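Local coordinates for protein lysozyme (Asticcacaulis excentricus, PDB 6H9D) that probably cleaves the glycan strands of peptidoglycan as a muramidase, in a domain descended from a phage lysin and linked to cell morphogenesis and stalk synthesis, at residues A[22-27]-A[32-37]; A[38-43]-A[57-62]; A[84-89]-A[140-145]; A[66-71]-A[79-84]. All blocks are in the same frame, centred on the assembly; numbering follows the deposited sequence.

Contact 1: A[22-27]-A[32-37]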
loop_
_atom_site.group_PDB
_atom_site.type_symbol
_atom_site.label_atom_id
_atom_site.label_comp_id
_atom_site.label_asym_id
_atom_site.label_seq_id
_atom_site.Cartn_x
_atom_site.Cartn_y
_atom_site.Cartn_z
ATOM N N GLN A 22 -5.257 -9.322 -16.641
ATOM C CA GLN A 22 -5.704 -10.730 -16.662
ATOM C C GLN A 22 -4.666 -11.621 -17.328
ATOM O O GLN A 22 -4.735 -12.793 -17.112
ATOM C CB GLN A 22 -7.023 -10.871 -17.414
ATOM C CG GLN A 22 -8.247 -10.645 -16.543
ATOM C CD GLN A 22 -9.334 -9.991 -17.355
ATOM O OE1 GLN A 22 -9.357 -10.081 -18.574
ATOM N NE2 GLN A 22 -10.242 -9.312 -16.682
ATOM N N GLN A 23 -3.740 -11.044 -18.082
ATOM C CA GLN A 23 -2.745 -11.862 -18.807
ATOM C C GLN A 23 -1.333 -11.438 -18.420
ATOM O O GLN A 23 -1.078 -10.262 -18.360
ATOM C CB GLN A 23 -2.946 -11.712 -20.313
ATOM C CG GLN A 23 -1.868 -12.398 -21.127
ATOM C CD GLN A 23 -2.228 -13.833 -21.407
ATOM O OE1 GLN A 23 -3.270 -14.123 -21.980
ATOM N NE2 GLN A 23 -1.373 -14.745 -20.981
ATOM N N ALA A 24 -0.463 -12.413 -18.196
ATOM C CA ALA A 24 0.937 -12.167 -17.813
ATOM C C ALA A 24 1.632 -11.367 -18.909
ATOM O O ALA A 24 1.578 -11.789 -20.055
ATOM C CB ALA A 24 1.634 -13.477 -17.603
ATOM N N SER A 25 2.225 -10.241 -18.530
ATOM C CA SER A 25 2.999 -9.381 -19.451
ATOM C C SER A 25 4.439 -9.306 -18.937
ATOM O O SER A 25 4.625 -9.273 -17.732
ATOM C CB SER A 25 2.364 -8.040 -19.617
ATOM O OG SER A 25 2.677 -7.196 -18.541
ATOM N N GLN A 26 5.408 -9.256 -19.843
ATOM C CA GLN A 26 6.831 -9.297 -19.455
ATOM C C GLN A 26 7.369 -7.905 -19.141
ATOM O O GLN A 26 7.073 -6.967 -19.881
ATOM C CB GLN A 26 7.649 -9.995 -20.539
ATOM C CG GLN A 26 9.066 -10.313 -20.109
ATOM C CD GLN A 26 9.694 -11.330 -21.022
ATOM O OE1 GLN A 26 9.448 -11.335 -22.211
ATOM N NE2 GLN A 26 10.502 -12.207 -20.465
ATOM N N LEU A 27 8.141 -7.815 -18.063
ATOM C CA LEU A 27 8.777 -6.547 -17.660
ATOM C C LEU A 27 10.145 -6.455 -18.331
ATOM O O LEU A 27 10.657 -7.477 -18.766
ATOM C CB LEU A 27 8.943 -6.533 -16.141
ATOM C CG LEU A 27 7.703 -6.866 -15.322
ATOM C CD1 LEU A 27 8.103 -7.287 -13.926
ATOM C CD2 LEU A 27 6.762 -5.688 -15.264
ATOM N N TRP A 32 7.765 -11.648 -15.242
ATOM C CA TRP A 32 6.390 -11.504 -15.666
ATOM C C TRP A 32 5.553 -10.870 -14.556
ATOM O O TRP A 32 5.842 -11.044 -13.370
ATOM C CB TRP A 32 5.849 -12.855 -16.126
ATOM C CG TRP A 32 6.572 -13.335 -17.347
ATOM C CD1 TRP A 32 7.792 -13.946 -17.397
ATOM C CD2 TRP A 32 6.149 -13.178 -18.715
ATOM N NE1 TRP A 32 8.152 -14.179 -18.696
ATOM C CE2 TRP A 32 7.159 -13.736 -19.526
ATOM C CE3 TRP A 32 5.024 -12.620 -19.327
ATOM C CZ2 TRP A 32 7.070 -13.751 -20.918
ATOM C CZ3 TRP A 32 4.928 -12.648 -20.703
ATOM C CH2 TRP A 32 5.944 -13.199 -21.485
ATOM N N MET A 33 4.531 -10.109 -14.964
ATOM C CA MET A 33 3.626 -9.434 -14.062
ATOM C C MET A 33 2.191 -9.838 -14.422
ATOM O O MET A 33 1.877 -10.030 -15.584
ATOM C CB MET A 33 3.787 -7.914 -14.171
ATOM C CG MET A 33 3.181 -7.135 -13.002
ATOM S SD MET A 33 3.625 -5.349 -12.885
ATOM C CE MET A 33 5.184 -5.383 -12.000
ATOM N N ILE A 34 1.332 -9.959 -13.406
ATOM C CA ILE A 34 -0.054 -10.325 -13.626
ATOM C C ILE A 34 -0.903 -9.769 -12.478
ATOM O O ILE A 34 -0.383 -9.392 -11.425
ATOM C CB ILE A 34 -0.184 -11.854 -13.770
ATOM C CG1 ILE A 34 -1.457 -12.243 -14.523
ATOM C CG2 ILE A 34 -0.097 -12.551 -12.405
ATOM C CD1 ILE A 34 -1.508 -13.707 -14.950
ATOM N N GLY A 35 -2.214 -9.742 -12.688
ATOM C CA GLY A 35 -3.138 -9.387 -11.628
ATOM C C GLY A 35 -2.967 -7.921 -11.284
ATOM O O GLY A 35 -2.958 -7.078 -12.184
ATOM N N TYR A 36 -2.794 -7.622 -9.992
ATOM C CA TYR A 36 -2.585 -6.268 -9.513
ATOM C C TYR A 36 -1.104 -6.046 -9.190
ATOM O O TYR A 36 -0.746 -5.876 -8.047
ATOM C CB TYR A 36 -3.452 -6.014 -8.278
ATOM C CG TYR A 36 -4.926 -6.210 -8.523
ATOM C CD1 TYR A 36 -5.649 -5.333 -9.319
ATOM C CD2 TYR A 36 -5.591 -7.281 -7.967
ATOM C CE1 TYR A 36 -6.999 -5.532 -9.565
ATOM C CE2 TYR A 36 -6.936 -7.492 -8.194
ATOM C CZ TYR A 36 -7.637 -6.628 -9.015
ATOM O OH TYR A 36 -8.964 -6.843 -9.198
ATOM N N GLY A 37 -0.265 -6.148 -10.214
ATOM C CA GLY A 37 1.186 -5.935 -10.098
ATOM C C GLY A 37 1.912 -7.095 -9.452
ATOM O O GLY A 37 2.963 -6.869 -8.912
#
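One face of the W32 indole is spanned by the side chain of Q26, while the backbone of A24 meets the ring at its edge; both groups belong to the opposite strand of a two-stranded β hairpin, consistent with that of the small lobe in phage-type lysozymes. Q26 CB stands 3.6 Å from the centroid of the six-membered ring of W32, only 4° off its normal, a nearly ideal CH-π contact. From there the extended Q26 chain runs over the CE2-CZ2 bond towards W32 NE1, so that its amide lies stacked at 25° to the indole plane. The NE2 end of that amide is hydrogen-bonded to G30 O in the turn, which ties the side chain to the hairpin's own connection. At the rim, W32 CZ3 approaches A24 O at 3.5 Å.

S25 and M33 form the antiparallel hydrogen-bonded pair, with S25 N to M33 O at 3.0 Å and M33 N to S25 O at 2.9 Å, while Q26 and W32 make the neighbouring non-hydrogen-bonded pair. Q26 and W32 share one face, S25 and M33 the other. On the M33 side L27 packs against the methionine, although the M33 methyl position is tentative because this residue adopts two conformers. A glycerol, probably from the crystallisation liquor, lies near the M33 side chain. Farther along, I34 has CG1 anti to its own backbone N (chi1 -158°), which brings CG1 and CD1 alongside the backbone of Q23 and A24. Its CD1 ends 4.1 Å from A24 CB and 3.6 Å from A24 N.

Contact 2: A[38-43]-A[57-62]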
loop_
_atom_site.group_PDB
_atom_site.type_symbol
_atom_site.label_atom_id
_atom_site.label_comp_id
_atom_site.label_asym_id
_atom_site.label_seq_id
_atom_site.Cartn_x
_atom_site.Cartn_y
_atom_site.Cartn_z
ATOM N N HIS A 38 1.355 -8.297 -9.529
ATOM C CA HIS A 38 1.980 -9.487 -8.901
ATOM C C HIS A 38 3.120 -10.022 -9.772
ATOM O O HIS A 38 2.935 -10.083 -10.968
ATOM C CB HIS A 38 0.935 -10.557 -8.598
ATOM C CG HIS A 38 1.537 -11.798 -8.047
ATOM N ND1 HIS A 38 1.859 -11.928 -6.741
ATOM C CD2 HIS A 38 1.943 -12.929 -8.635
ATOM C CE1 HIS A 38 2.391 -13.097 -6.542
ATOM N NE2 HIS A 38 2.454 -13.715 -7.670
ATOM N N THR A 39 4.225 -10.440 -9.160
ATOM C CA THR A 39 5.364 -10.946 -9.954
ATOM C C THR A 39 5.950 -12.255 -9.422
ATOM O O THR A 39 6.343 -13.046 -10.220
ATOM C CB THR A 39 6.503 -9.924 -9.972
ATOM O OG1 THR A 39 6.882 -9.660 -8.629
ATOM C CG2 THR A 39 6.145 -8.636 -10.677
ATOM N N PHE A 40 5.987 -12.450 -8.111
ATOM C CA PHE A 40 6.727 -13.600 -7.527
ATOM C C PHE A 40 6.351 -14.959 -8.130
ATOM O O PHE A 40 7.250 -15.735 -8.309
ATOM C CB PHE A 40 6.848 -13.486 -6.009
ATOM C CG PHE A 40 5.677 -13.963 -5.198
ATOM C CD1 PHE A 40 5.355 -15.301 -5.138
ATOM C CD2 PHE A 40 4.930 -13.082 -4.447
ATOM C CE1 PHE A 40 4.302 -15.738 -4.357
ATOM C CE2 PHE A 40 3.873 -13.525 -3.673
ATOM C CZ PHE A 40 3.558 -14.852 -3.635
ATOM N N SER A 41 5.076 -15.216 -8.410
ATOM C CA SER A 41 4.673 -16.507 -9.023
ATOM C C SER A 41 4.093 -16.287 -10.430
ATOM O O SER A 41 3.545 -17.222 -10.977
ATOM C CB SER A 41 3.726 -17.259 -8.148
ATOM O OG SER A 41 2.466 -16.630 -8.116
ATOM N N ALA A 42 4.203 -15.069 -10.973
ATOM C CA ALA A 42 3.707 -14.793 -12.337
ATOM C C ALA A 42 4.700 -15.369 -13.345
ATOM O O ALA A 42 5.881 -15.133 -13.210
ATOM C CB ALA A 42 3.481 -13.329 -12.555
ATOM N N ARG A 43 4.189 -16.113 -14.314
ATOM C CA ARG A 43 5.014 -16.779 -15.328
ATOM C C ARG A 43 4.454 -16.514 -16.731
ATOM O O ARG A 43 3.323 -16.080 -16.894
ATOM C CB ARG A 43 5.036 -18.287 -15.078
ATOM C CG ARG A 43 5.587 -18.677 -13.714
ATOM C CD ARG A 43 7.036 -18.297 -13.435
ATOM N NE ARG A 43 7.401 -18.607 -12.041
ATOM C CZ ARG A 43 7.647 -17.705 -11.090
ATOM N NH1 ARG A 43 7.496 -16.406 -11.326
ATOM N NH2 ARG A 43 8.066 -18.114 -9.901
ATOM N N LEU A 57 -2.857 -10.626 -4.725
ATOM C CA LEU A 57 -2.650 -9.346 -4.056
ATOM C C LEU A 57 -2.518 -9.612 -2.547
ATOM O O LEU A 57 -1.633 -9.055 -1.905
ATOM C CB LEU A 57 -3.790 -8.369 -4.402
ATOM C CG LEU A 57 -3.831 -7.067 -3.591
ATOM C CD1 LEU A 57 -2.545 -6.264 -3.764
ATOM C CD2 LEU A 57 -5.036 -6.230 -3.974
ATOM N N ARG A 58 -3.340 -10.515 -1.993
ATOM C CA ARG A 58 -3.265 -10.808 -0.555
ATOM C C ARG A 58 -1.913 -11.451 -0.233
ATOM O O ARG A 58 -1.375 -11.217 0.833
ATOM C CB ARG A 58 -4.456 -11.663 -0.103
ATOM C CG ARG A 58 -5.784 -10.914 -0.134
ATOM C CD ARG A 58 -7.002 -11.824 -0.086
ATOM N NE ARG A 58 -8.249 -11.067 0.021
ATOM C CZ ARG A 58 -8.787 -10.693 1.184
ATOM N NH1 ARG A 58 -8.158 -10.972 2.307
ATOM N NH2 ARG A 58 -9.937 -10.046 1.212
ATOM N N PHE A 59 -1.340 -12.227 -1.163
ATOM C CA PHE A 59 0.032 -12.747 -0.957
ATOM C C PHE A 59 1.029 -11.590 -0.879
ATOM O O PHE A 59 1.852 -11.535 -0.008
ATOM C CB PHE A 59 0.477 -13.680 -2.077
ATOM C CG PHE A 59 -0.254 -14.994 -2.176
ATOM C CD1 PHE A 59 -0.923 -15.532 -1.085
ATOM C CD2 PHE A 59 -0.238 -15.708 -3.363
ATOM C CE1 PHE A 59 -1.596 -16.740 -1.196
ATOM C CE2 PHE A 59 -0.900 -16.922 -3.466
ATOM C CZ PHE A 59 -1.554 -17.447 -2.380
ATOM N N ASP A 60 0.924 -10.641 -1.814
ATOM C CA ASP A 60 1.854 -9.520 -1.896
ATOM C C ASP A 60 1.717 -8.645 -0.634
ATOM O O ASP A 60 2.642 -7.945 -0.252
ATOM C CB ASP A 60 1.638 -8.750 -3.205
ATOM C CG ASP A 60 2.095 -9.521 -4.441
ATOM O OD1 ASP A 60 3.029 -10.329 -4.307
ATOM O OD2 ASP A 60 1.489 -9.344 -5.523
ATOM N N LEU A 61 0.537 -8.627 -0.018
ATOM C CA LEU A 61 0.304 -7.770 1.157
ATOM C C LEU A 61 0.802 -8.418 2.462
ATOM O O LEU A 61 0.978 -7.715 3.425
ATOM C CB LEU A 61 -1.184 -7.454 1.259
ATOM C CG LEU A 61 -1.716 -6.506 0.192
ATOM C CD1 LEU A 61 -3.228 -6.370 0.299
ATOM C CD2 LEU A 61 -1.025 -5.167 0.291
ATOM N N LEU A 62 1.058 -9.740 2.475
ATOM C CA LEU A 62 1.450 -10.458 3.693
ATOM C C LEU A 62 2.627 -9.771 4.372
ATOM O O LEU A 62 2.547 -9.520 5.565
ATOM C CB LEU A 62 1.788 -11.921 3.388
ATOM C CG LEU A 62 0.598 -12.839 3.116
ATOM C CD1 LEU A 62 1.072 -14.225 2.682
ATOM C CD2 LEU A 62 -0.309 -12.950 4.335
HETATM O O HOH W 1 4.892 -10.331 -6.198
#
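A histidine-carboxylate hydrogen bond, H38 to D60, connects the loop that follows the β hairpin to the long helix 50-71. H38 has CG anti to its backbone N (chi1 176°), which carries the imidazole towards the helix. H38 ND1 donates to D60 OD2 at 2.9 Å, with an N-H...O angle of 150°. The acceptor lies almost in the imidazole plane and is met on the syn side, though 27° out of the carboxylate plane. On the far side of the ring, H38 NE2 accepts from S41 N at 3.1 Å, a donor well out of the ring plane, and is also hydrogen-bonded to S41 OG, so the imidazole is held at both nitrogens. S41 itself belongs to a type I turn running from T39 to A42.

The other carboxylate oxygen, D60 OD1, receives a hydrogen bond from a water at 2.7 Å, and that water accepts from T39 N, making a second bridge to the loop. F40 brings its ring edge to the same oxygen, CD2 lying 3.3 Å from D60 OD1, while its CZ touches F59 CB at 3.6 Å. Around this site, A42 of the loop rests on I34 of strand 32-35, and L57 and L61 of the helix turn to helices 8-16 and 78-91.

Contact 3: A[84-89]-A[140-145]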
loop_
_atom_site.group_PDB
_atom_site.type_symbol
_atom_site.label_atom_id
_atom_site.label_comp_id
_atom_site.label_asym_id
_atom_site.label_seq_id
_atom_site.Cartn_x
_atom_site.Cartn_y
_atom_site.Cartn_z
ATOM N N LEU A 84 -2.861 2.214 6.925
ATOM C CA LEU A 84 -1.390 2.132 7.039
ATOM C C LEU A 84 -0.826 1.029 6.126
ATOM O O LEU A 84 0.233 1.212 5.560
ATOM C CB LEU A 84 -0.971 1.918 8.494
ATOM C CG LEU A 84 -1.118 3.145 9.396
ATOM C CD1 LEU A 84 -0.721 2.807 10.817
ATOM C CD2 LEU A 84 -0.310 4.333 8.896
ATOM N N VAL A 85 -1.535 -0.093 5.981
ATOM C CA VAL A 85 -1.091 -1.157 5.080
ATOM C C VAL A 85 -1.085 -0.656 3.630
ATOM O O VAL A 85 -0.139 -0.897 2.889
ATOM C CB VAL A 85 -1.963 -2.412 5.228
ATOM C CG1 VAL A 85 -1.681 -3.404 4.114
ATOM C CG2 VAL A 85 -1.754 -3.078 6.576
ATOM N N SER A 86 -2.124 0.093 3.247
ATOM C CA SER A 86 -2.235 0.650 1.922
ATOM C C SER A 86 -1.059 1.594 1.680
ATOM O O SER A 86 -0.382 1.536 0.638
ATOM C CB SER A 86 -3.562 1.363 1.718
ATOM O OG SER A 86 -3.636 1.936 0.407
ATOM N N PHE A 87 -0.786 2.415 2.693
ATOM C CA PHE A 87 0.223 3.445 2.620
ATOM C C PHE A 87 1.618 2.793 2.539
ATOM O O PHE A 87 2.398 3.081 1.650
ATOM C CB PHE A 87 0.099 4.366 3.832
ATOM C CG PHE A 87 1.161 5.437 3.902
ATOM C CD1 PHE A 87 1.125 6.521 3.046
ATOM C CD2 PHE A 87 2.194 5.347 4.817
ATOM C CE1 PHE A 87 2.110 7.496 3.101
ATOM C CE2 PHE A 87 3.168 6.332 4.881
ATOM C CZ PHE A 87 3.129 7.401 4.020
ATOM N N CYS A 88 1.862 1.846 3.440
ATOM C CA CYS A 88 3.111 1.111 3.509
ATOM C C CYS A 88 3.349 0.293 2.231
ATOM O O CYS A 88 4.453 0.278 1.729
ATOM C CB CYS A 88 3.157 0.224 4.742
ATOM S SG CYS A 88 4.760 -0.618 4.869
ATOM N N PHE A 89 2.294 -0.317 1.668
ATOM C CA PHE A 89 2.373 -1.013 0.394
ATOM C C PHE A 89 2.845 -0.066 -0.708
ATOM O O PHE A 89 3.654 -0.427 -1.566
ATOM C CB PHE A 89 1.020 -1.642 0.032
ATOM C CG PHE A 89 1.008 -2.498 -1.206
ATOM C CD1 PHE A 89 1.879 -3.567 -1.342
ATOM C CD2 PHE A 89 0.114 -2.245 -2.237
ATOM C CE1 PHE A 89 1.862 -4.359 -2.478
ATOM C CE2 PHE A 89 0.104 -3.027 -3.382
ATOM C CZ PHE A 89 0.956 -4.106 -3.491
ATOM N N ALA A 140 -5.675 11.101 -0.172
ATOM C CA ALA A 140 -6.990 11.570 0.328
ATOM C C ALA A 140 -7.814 10.361 0.788
ATOM O O ALA A 140 -8.344 10.363 1.897
ATOM C CB ALA A 140 -7.666 12.361 -0.732
ATOM N N SER A 141 -7.853 9.303 -0.033
ATOM C CA SER A 141 -8.569 8.056 0.308
ATOM C C SER A 141 -7.956 7.373 1.540
ATOM O O SER A 141 -8.681 6.901 2.421
ATOM C CB SER A 141 -8.613 7.098 -0.853
ATOM O OG SER A 141 -9.258 7.663 -1.960
ATOM N N GLU A 142 -6.620 7.301 1.611
ATOM C CA GLU A 142 -5.963 6.635 2.755
ATOM C C GLU A 142 -6.234 7.424 4.046
ATOM O O GLU A 142 -6.541 6.864 5.106
ATOM C CB GLU A 142 -4.473 6.474 2.471
ATOM C CG GLU A 142 -4.195 5.357 1.469
ATOM C CD GLU A 142 -2.789 5.301 0.890
ATOM O OE1 GLU A 142 -2.101 6.308 0.969
ATOM O OE2 GLU A 142 -2.429 4.258 0.310
ATOM N N LYS A 143 -6.110 8.746 3.963
ATOM C CA LYS A 143 -6.298 9.601 5.114
ATOM C C LYS A 143 -7.755 9.519 5.594
ATOM O O LYS A 143 -7.995 9.449 6.805
ATOM C CB LYS A 143 -5.919 11.046 4.777
ATOM C CG LYS A 143 -4.429 11.281 4.584
ATOM C CD LYS A 143 -4.096 12.605 3.925
ATOM C CE LYS A 143 -4.437 13.790 4.796
ATOM N NZ LYS A 143 -4.116 15.049 4.090
ATOM N N SER A 144 -8.702 9.515 4.653
ATOM C CA SER A 144 -10.139 9.388 4.992
ATOM C C SER A 144 -10.377 8.126 5.815
ATOM O O SER A 144 -10.942 8.205 6.901
ATOM C CB SER A 144 -11.032 9.398 3.788
ATOM O OG SER A 144 -11.126 10.710 3.264
ATOM N N LEU A 145 -9.900 6.988 5.310
ATOM C CA LEU A 145 -10.092 5.725 6.017
ATOM C C LEU A 145 -9.388 5.783 7.375
ATOM O O LEU A 145 -9.958 5.401 8.406
ATOM C CB LEU A 145 -9.548 4.566 5.169
ATOM C CG LEU A 145 -9.670 3.172 5.798
ATOM C CD1 LEU A 145 -11.143 2.836 6.070
ATOM C CD2 LEU A 145 -9.059 2.104 4.906
#
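S86 and E142 meet through a single short hydrogen bond: S86 OG donates to E142 OE2 at 2.6 Å. The oxygen uses its anti lone pair, the one turned away from OE1. S86 has OG anti to the backbone N (chi1 179°), which aims the hydroxyl across at helix 133-146, and E142 reaches back with an extended chain. Its second oxygen, OE1, comes to the edge of the F87 ring, 3.8 Å from CD1 and in the ring plane; carboxylate and ring planes stand 78° apart.

The next shell explains how a buried carboxylate is kept in place. R139 makes a salt bridge to E142 OE1 through NH1, and R138 makes another to OE2 through NE. R138 also hydrogen-bonds to S86 OG through NH2, so one arginine holds both partners of the central bond. These positive charges would be expected to favour the ionised glutamate. F87 is fixed in turn by an edge-to-face contact with W120 and by packing on F96.

The contact thus joins helices 78-91 and 133-146 deep in the chain, with I14 of helix 8-16 and F17 beside S86, and helix 93-97 meeting the F87 side.

Contact 4: A[66-71]-A[79-84]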
loop_
_atom_site.group_PDB
_atom_site.type_symbol
_atom_site.label_atom_id
_atom_site.label_comp_id
_atom_site.label_asym_id
_atom_site.label_seq_id
_atom_site.Cartn_x
_atom_site.Cartn_y
_atom_site.Cartn_z
ATOM N N GLU A 66 2.707 -7.804 8.040
ATOM C CA GLU A 66 3.734 -8.138 9.037
ATOM C C GLU A 66 4.501 -6.883 9.465
ATOM O O GLU A 66 4.668 -6.652 10.653
ATOM C CB GLU A 66 4.685 -9.190 8.474
ATOM C CG GLU A 66 4.036 -10.557 8.423
ATOM C CD GLU A 66 3.533 -10.999 9.789
ATOM O OE1 GLU A 66 4.371 -11.098 10.712
ATOM O OE2 GLU A 66 2.306 -11.188 9.942
ATOM N N ALA A 67 4.960 -6.087 8.485
ATOM C CA ALA A 67 5.735 -4.899 8.734
ATOM C C ALA A 67 4.951 -3.900 9.602
ATOM O O ALA A 67 5.507 -3.318 10.523
ATOM C CB ALA A 67 6.154 -4.262 7.441
ATOM N N VAL A 68 3.669 -3.682 9.294
ATOM C CA VAL A 68 2.920 -2.624 9.975
ATOM C C VAL A 68 2.706 -3.060 11.428
ATOM O O VAL A 68 2.913 -2.289 12.353
ATOM C CB VAL A 68 1.594 -2.283 9.266
ATOM C CG1 VAL A 68 0.762 -1.328 10.106
ATOM C CG2 VAL A 68 1.848 -1.668 7.886
ATOM N N ASN A 69 2.390 -4.330 11.588
ATOM C CA ASN A 69 2.216 -4.952 12.916
ATOM C C ASN A 69 3.517 -4.824 13.707
ATOM O O ASN A 69 3.466 -4.469 14.864
ATOM C CB ASN A 69 1.879 -6.428 12.749
ATOM C CG ASN A 69 0.395 -6.660 12.695
ATOM O OD1 ASN A 69 -0.316 -6.279 13.602
ATOM N ND2 ASN A 69 -0.073 -7.283 11.643
ATOM N N ASN A 70 4.644 -5.046 13.056
ATOM C CA ASN A 70 5.940 -5.035 13.766
ATOM C C ASN A 70 6.442 -3.618 14.013
ATOM O O ASN A 70 7.109 -3.437 15.017
ATOM C CB ASN A 70 7.004 -5.823 13.005
ATOM C CG ASN A 70 6.681 -7.291 12.846
ATOM O OD1 ASN A 70 5.797 -7.821 13.500
ATOM N ND2 ASN A 70 7.386 -7.944 11.949
ATOM N N LEU A 71 6.108 -2.671 13.139
ATOM C CA LEU A 71 6.665 -1.306 13.250
ATOM C C LEU A 71 5.796 -0.401 14.117
ATOM O O LEU A 71 6.332 0.555 14.653
ATOM C CB LEU A 71 6.828 -0.742 11.846
ATOM C CG LEU A 71 7.938 -1.389 11.036
ATOM C CD1 LEU A 71 8.019 -0.758 9.671
ATOM C CD2 LEU A 71 9.257 -1.258 11.763
ATOM N N ASN A 79 -9.528 0.374 10.796
ATOM C CA ASN A 79 -9.411 1.393 9.723
ATOM C C ASN A 79 -7.994 1.965 9.693
ATOM O O ASN A 79 -7.487 2.164 8.617
ATOM C CB ASN A 79 -10.455 2.493 9.859
ATOM C CG ASN A 79 -11.856 1.991 9.604
ATOM O OD1 ASN A 79 -12.034 0.922 9.069
ATOM N ND2 ASN A 79 -12.853 2.754 9.992
ATOM N N GLN A 80 -7.403 2.216 10.854
ATOM C CA GLN A 80 -6.071 2.798 10.896
ATOM C C GLN A 80 -5.075 1.802 10.294
ATOM O O GLN A 80 -4.222 2.161 9.482
ATOM C CB GLN A 80 -5.670 3.158 12.320
ATOM C CG GLN A 80 -6.342 4.415 12.857
ATOM C CD GLN A 80 -6.126 4.555 14.348
ATOM O OE1 GLN A 80 -5.828 3.597 15.049
ATOM N NE2 GLN A 80 -6.253 5.773 14.839
ATOM N N PHE A 81 -5.243 0.541 10.670
ATOM C CA PHE A 81 -4.370 -0.533 10.208
ATOM C C PHE A 81 -4.486 -0.680 8.688
ATOM O O PHE A 81 -3.489 -0.714 8.016
ATOM C CB PHE A 81 -4.715 -1.847 10.905
ATOM C CG PHE A 81 -3.767 -2.951 10.523
ATOM C CD1 PHE A 81 -2.458 -2.922 10.980
ATOM C CD2 PHE A 81 -4.132 -3.906 9.588
ATOM C CE1 PHE A 81 -1.556 -3.907 10.600
ATOM C CE2 PHE A 81 -3.231 -4.891 9.211
ATOM C CZ PHE A 81 -1.940 -4.870 9.699
ATOM N N ASP A 82 -5.725 -0.756 8.184
ATOM C CA ASP A 82 -6.013 -0.922 6.766
ATOM C C ASP A 82 -5.351 0.219 5.963
ATOM O O ASP A 82 -4.714 -0.018 4.957
ATOM C CB ASP A 82 -7.520 -0.914 6.513
ATOM C CG ASP A 82 -8.250 -2.207 6.836
ATOM O OD1 ASP A 82 -7.579 -3.247 7.083
ATOM O OD2 ASP A 82 -9.482 -2.168 6.809
ATOM N N ALA A 83 -5.556 1.462 6.404
ATOM C CA ALA A 83 -4.964 2.647 5.724
ATOM C C ALA A 83 -3.430 2.600 5.774
ATOM O O ALA A 83 -2.779 2.965 4.790
ATOM C CB ALA A 83 -5.472 3.931 6.331
ATOM N N LEU A 84 -2.861 2.214 6.925
ATOM C CA LEU A 84 -1.390 2.132 7.039
ATOM C C LEU A 84 -0.826 1.029 6.126
ATOM O O LEU A 84 0.233 1.212 5.560
ATOM C CB LEU A 84 -0.971 1.918 8.494
ATOM C CG LEU A 84 -1.118 3.145 9.396
ATOM C CD1 LEU A 84 -0.721 2.807 10.817
ATOM C CD2 LEU A 84 -0.310 4.333 8.896
#
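With CG1 of V68 anti to the backbone N (chi1 172°) and CG of F81 likewise anti to its own N, the two side chains meet between the two successive helices. V68 CG1 lies 3.5 Å from F81 CE1 and 3.7 Å from F81 CD1, meeting the CD1-CE1 bond obliquely. The same methyl group packs on L84 CB at 4.0 Å, one helical turn beyond F81, so a single valine branch contacts both residues. Its other methyl, CG2, lies 4.0 Å from L84 O.

N69 approaches from the other side of the ring plane. Its amide comes obliquely to the CZ end of the ring, ND2 being 3.6 Å from F81 CZ, with amide and ring planes inclined by 34°. The polar ends of this amide are engaged elsewhere: ND2 donates to V65 O one turn earlier in its own helix, and OD1 accepts from the backbone N of H4. Those two bonds fix the rotation of the amide. The H4 ring also meets F81, which draws the N-terminal segment into the same cluster. No hydrogen bond links the two segments directly.

The short helix axes approach to 10.4 Å at 122° between their directions. V68 additionally touches F96 of helix 93-97, while L84 reaches F146 of helix 133-146. The result is the junction at which the C-terminal end of helix 50-71, the long helix that in phage lysozymes joins the two lobes, packs into the helical lobe.

In the fold
Contacts 1 and 2 lie towards one end of the molecule, contact 3 near the middle of the chain and contact 4 next to it; helix 50-71 serves contacts 2 and 4, helix 78-91 contacts 3 and 4. The centres of contacts 1 and 2 are 10 Å apart and the two touch directly, A24 CB standing 3.2 Å from R43 O. A similar 10 Å separates contacts 3 and 4, which share L84. Contacts 1 and 4 lie 26 Å apart. L61 CD2 of contact 2 packs on F89 CG of contact 3 at 3.7 Å. A glycerol, probably from the crystallisation liquor, is about 4 Å from the M33 side chain and about 6 Å from that of D60.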